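Local atomic coordinates of CRISPR-associated protein, Cse2 family (Meiothermus ruber, PDB entry 3WA8), a protein that probably binds G-rich crRNA sequences and helps stabilise the R-loop as the Cse2 (CasB) subunit of a type I-E CRISPR system. Residues L81-K86 with D157-W162. Residues are numbered along the deposited sequence; the frame is centred on the assembly and turned at random.
Sequences LEQFRK and DIRIYW
Gln83 lays its carboxamide over one face of the Arg159 guanidinium, the two planes 27° apart in a stack. The amide nitrogen NE2 of Gln83 stands 3.0 Å above the guanidinium plane, over its centre. Its OE1 lies 3.1 Å from NH2 of Arg159, at an angle too poor for a hydrogen bond. A planar amide and a planar guanidinium suit such a place because they can lie face on face while their edges stay available to other polar partners. Lys86 arrives at the guanidinium edge instead, near its plane, its NZ modelled 3.1 Å from NH1 of Arg159. Two donors of like charge meet here without a hydrogen bond, a pairing unfavourable by itself, and at 2.80 Å resolution the exact spacing is uncertain. Together they probably make this patch basic, as would suit a protein that binds RNA. On the opposite face of the guanidinium sits CE1 of Tyr161, so that the group is held between amide and phenol ring. Arg159 reaches this position because CG is anti to the backbone N (chi1 166°) and the chain runs extended from CG to NE. In this all-helical fold the contact joins the turn ending helix 78-82 to the loop linking helices 141-154 and 162-170. Shortening Arg159 to an alanine is likely to strip the Gln83 amide of its stacking partner and open a gap beside the Tyr161 ring. Gln83 is the first residue to leave helical geometry, and its NE2 makes a weak hydrogen bond to Ser79 O. In the loop, Ile158 and Ile160 bury their hydrocarbon side chains against helices 109-119 and 141-154, while Tyr161 occupies the N-cap position of helix 162-170. A bound mercury ion lies about 4 Å from the Arg159 side chain.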
ATOM      1  N   LEU A  81     -13.675   3.249  -6.013  1.00 89.02           N
ATOM      2  CA  LEU A  81     -14.968   3.872  -6.225  1.00 94.63           C
ATOM      3  C   LEU A  81     -16.014   3.187  -5.352  1.00 99.43           C
ATOM      4  O   LEU A  81     -17.007   3.798  -4.970  1.00102.39           O
ATOM      5  CB  LEU A  81     -15.360   3.834  -7.697  1.00 98.84           C
ATOM      6  CG  LEU A  81     -14.355   4.414  -8.696  1.00 95.65           C
ATOM      7  CD1 LEU A  81     -14.909   4.353 -10.104  1.00100.70           C
ATOM      8  CD2 LEU A  81     -13.988   5.833  -8.342  1.00 91.00           C
ATOM      9  N   GLU A  82     -15.767   1.919  -5.021  1.00101.06           N
ATOM     10  CA  GLU A  82     -16.608   1.178  -4.079  1.00106.04           C
ATOM     11  C   GLU A  82     -16.401   1.581  -2.618  1.00104.53           C
ATOM     12  O   GLU A  82     -17.373   1.680  -1.860  1.00108.21           O
ATOM     13  CB  GLU A  82     -16.416  -0.319  -4.259  1.00107.09           C
ATOM     14  CG  GLU A  82     -17.604  -0.952  -4.940  1.00115.16           C
ATOM     15  CD  GLU A  82     -17.241  -2.003  -5.976  1.00117.27           C
ATOM     16  OE1 GLU A  82     -16.044  -2.345  -6.136  1.00111.42           O
ATOM     17  OE2 GLU A  82     -18.188  -2.493  -6.639  1.00125.21           O
ATOM     18  N   GLN A  83     -15.140   1.837  -2.247  1.00100.45           N
ATOM     19  CA  GLN A  83     -14.753   2.258  -0.890  1.00 99.36           C
ATOM     20  C   GLN A  83     -15.256   3.631  -0.529  1.00101.16           C
ATOM     21  O   GLN A  83     -14.767   4.228   0.427  1.00 99.13           O
ATOM     22  CB  GLN A  83     -13.230   2.256  -0.708  1.00 93.51           C
ATOM     23  CG  GLN A  83     -12.575   0.907  -0.893  1.00 93.45           C
ATOM     24  CD  GLN A  83     -13.418  -0.215  -0.325  1.00 98.96           C
ATOM     25  OE1 GLN A  83     -13.691  -0.250   0.881  1.00100.86           O
ATOM     26  NE2 GLN A  83     -13.856  -1.135  -1.195  1.00102.16           N
ATOM     27  N   PHE A  84     -16.208   4.142  -1.300  1.00106.42           N
ATOM     28  CA  PHE A  84     -16.852   5.396  -0.971  1.00109.27           C
ATOM     29  C   PHE A  84     -18.274   5.124  -0.481  1.00116.37           C
ATOM     30  O   PHE A  84     -18.829   5.918   0.292  1.00118.23           O
ATOM     31  CB  PHE A  84     -16.839   6.340  -2.172  1.00109.51           C
ATOM     32  CG  PHE A  84     -16.259   7.701  -1.871  1.00107.09           C
ATOM     33  CD1 PHE A  84     -14.866   7.909  -1.915  1.00102.56           C
ATOM     34  CD2 PHE A  84     -17.092   8.779  -1.543  1.00110.38           C
ATOM     35  CE1 PHE A  84     -14.309   9.177  -1.647  1.00 99.27           C
ATOM     36  CE2 PHE A  84     -16.548  10.051  -1.265  1.00108.09           C
ATOM     37  CZ  PHE A  84     -15.146  10.245  -1.318  1.00101.61           C
ATOM     38  N   ARG A  85     -18.858   4.010  -0.935  1.00121.23           N
ATOM     39  CA  ARG A  85     -20.119   3.498  -0.379  1.00128.58           C
ATOM     40  C   ARG A  85     -19.838   2.745   0.936  1.00128.41           C
ATOM     41  O   ARG A  85     -20.191   3.233   2.019  1.00130.08           O
ATOM     42  CB  ARG A  85     -20.818   2.552  -1.355  1.00133.80           C
ATOM     43  CG  ARG A  85     -21.874   3.139  -2.278  1.00139.50           C
ATOM     44  CD  ARG A  85     -22.795   1.995  -2.800  1.00146.99           C
ATOM     45  NE  ARG A  85     -22.204   1.186  -3.884  1.00146.02           N
ATOM     46  CZ  ARG A  85     -21.295   0.208  -3.746  1.00141.21           C
ATOM     47  NH1 ARG A  85     -20.804  -0.137  -2.555  1.00137.09           N
ATOM     48  NH2 ARG A  85     -20.860  -0.431  -4.826  1.00140.29           N
ATOM     49  N   LYS A  86     -19.210   1.562   0.829  1.00127.15           N
ATOM     50  CA  LYS A  86     -18.845   0.729   1.988  1.00126.67           C
ATOM     51  C   LYS A  86     -17.915   1.486   2.941  1.00121.92           C
ATOM     52  O   LYS A  86     -17.105   2.318   2.517  1.00117.05           O
ATOM     53  CB  LYS A  86     -18.156  -0.575   1.556  1.00125.19           C
ATOM     54  CG  LYS A  86     -18.898  -1.442   0.529  1.00129.83           C
ATOM     55  CD  LYS A  86     -18.143  -2.762   0.283  1.00128.04           C
ATOM     56  CE  LYS A  86     -16.617  -2.563   0.180  1.00118.83           C
ATOM     57  NZ  LYS A  86     -15.839  -3.738   0.671  1.00115.42           N
ATOM     58  N   ASP A 157      -9.315  -4.277 -12.074  1.00 92.65           N
ATOM     59  CA  ASP A 157     -10.208  -4.962 -11.168  1.00 92.76           C
ATOM     60  C   ASP A 157      -9.556  -5.335  -9.856  1.00 86.09           C
ATOM     61  O   ASP A 157     -10.170  -6.028  -9.062  1.00 87.85           O
ATOM     62  CB  ASP A 157     -10.721  -6.235 -11.843  1.00 99.04           C
ATOM     63  CG  ASP A 157     -11.278  -5.973 -13.243  1.00108.77           C
ATOM     64  OD1 ASP A 157     -10.856  -4.975 -13.880  1.00111.29           O
ATOM     65  OD2 ASP A 157     -12.147  -6.751 -13.720  1.00117.16           O
ATOM     66  N   ILE A 158      -8.324  -4.903  -9.616  1.00 78.88           N
ATOM     67  CA  ILE A 158      -7.622  -5.323  -8.413  1.00 72.81           C
ATOM     68  C   ILE A 158      -7.657  -4.276  -7.312  1.00 68.56           C
ATOM     69  O   ILE A 158      -7.210  -3.144  -7.498  1.00 66.45           O
ATOM     70  CB  ILE A 158      -6.167  -5.645  -8.718  1.00 70.34           C
ATOM     71  CG1 ILE A 158      -6.111  -6.856  -9.643  1.00 73.75           C
ATOM     72  CG2 ILE A 158      -5.382  -5.896  -7.423  1.00 64.53           C
ATOM     73  CD1 ILE A 158      -4.752  -7.156 -10.161  1.00 71.66           C
ATOM     74  N   ARG A 159      -8.187  -4.665  -6.162  1.00 67.19           N
ATOM     75  CA  ARG A 159      -8.312  -3.766  -5.026  1.00 63.57           C
ATOM     76  C   ARG A 159      -7.017  -3.716  -4.243  1.00 57.91           C
ATOM     77  O   ARG A 159      -6.450  -4.750  -3.997  1.00 57.29           O
ATOM     78  CB  ARG A 159      -9.445  -4.249  -4.116  1.00 66.26           C
ATOM     79  CG  ARG A 159      -9.459  -3.597  -2.750  1.00 66.05           C
ATOM     80  CD  ARG A 159     -10.844  -3.538  -2.129  1.00 72.07           C
ATOM     81  NE  ARG A 159     -10.787  -2.894  -0.820  1.00 72.04           N
ATOM     82  CZ  ARG A 159     -11.704  -3.041   0.132  1.00 76.69           C
ATOM     83  NH1 ARG A 159     -12.787  -3.790  -0.055  1.00 82.13           N
ATOM     84  NH2 ARG A 159     -11.538  -2.426   1.285  1.00 76.95           N
ATOM     85  N   ILE A 160      -6.564  -2.526  -3.848  1.00 54.37           N
ATOM     86  CA  ILE A 160      -5.433  -2.392  -2.914  1.00 50.28           C
ATOM     87  C   ILE A 160      -5.961  -1.906  -1.584  1.00 50.06           C
ATOM     88  O   ILE A 160      -6.505  -0.798  -1.522  1.00 50.92           O
ATOM     89  CB  ILE A 160      -4.396  -1.343  -3.376  1.00 47.52           C
ATOM     90  CG1 ILE A 160      -3.543  -1.893  -4.517  1.00 47.84           C
ATOM     91  CG2 ILE A 160      -3.491  -0.934  -2.229  1.00 43.91           C
ATOM     92  CD1 ILE A 160      -2.841  -0.820  -5.303  1.00 48.07           C
ATOM     93  N   TYR A 161      -5.814  -2.696  -0.522  1.00 48.98           N
ATOM     94  CA  TYR A 161      -6.288  -2.237   0.776  1.00 48.32           C
ATOM     95  C   TYR A 161      -5.302  -1.239   1.397  1.00 45.75           C
ATOM     96  O   TYR A 161      -4.301  -1.620   2.018  1.00 46.10           O
ATOM     97  CB  TYR A 161      -6.610  -3.399   1.701  1.00 49.79           C
ATOM     98  CG  TYR A 161      -7.560  -4.401   1.105  1.00 53.07           C
ATOM     99  CD1 TYR A 161      -8.894  -4.467   1.509  1.00 58.45           C
ATOM    100  CD2 TYR A 161      -7.136  -5.312   0.148  1.00 54.51           C
ATOM    101  CE1 TYR A 161      -9.795  -5.430   0.963  1.00 60.55           C
ATOM    102  CE2 TYR A 161      -8.023  -6.271  -0.408  1.00 57.77           C
ATOM    103  CZ  TYR A 161      -9.338  -6.311   0.004  1.00 60.53           C
ATOM    104  OH  TYR A 161     -10.165  -7.248  -0.535  1.00 64.23           O
ATOM    105  N   TRP A 162      -5.574   0.049   1.227  1.00 44.62           N
ATOM    106  CA  TRP A 162      -4.659   1.064   1.735  1.00 42.47           C
ATOM    107  C   TRP A 162      -4.382   1.027   3.233  1.00 43.47           C
ATOM    108  O   TRP A 162      -3.228   1.145   3.643  1.00 42.86           O
ATOM    109  CB  TRP A 162      -5.102   2.431   1.312  1.00 41.60           C
ATOM    110  CG  TRP A 162      -5.279   2.498  -0.143  1.00 41.80           C
ATOM    111  CD1 TRP A 162      -6.450   2.390  -0.821  1.00 43.31           C
ATOM    112  CD2 TRP A 162      -4.249   2.674  -1.131  1.00 39.85           C
ATOM    113  NE1 TRP A 162      -6.225   2.513  -2.174  1.00 43.19           N
ATOM    114  CE2 TRP A 162      -4.883   2.676  -2.395  1.00 40.70           C
ATOM    115  CE3 TRP A 162      -2.857   2.849  -1.069  1.00 38.54           C
ATOM    116  CZ2 TRP A 162      -4.181   2.841  -3.591  1.00 40.32           C
ATOM    117  CZ3 TRP A 162      -2.157   3.017  -2.260  1.00 37.65           C
ATOM    118  CH2 TRP A 162      -2.829   3.016  -3.503  1.00 39.66           C
TER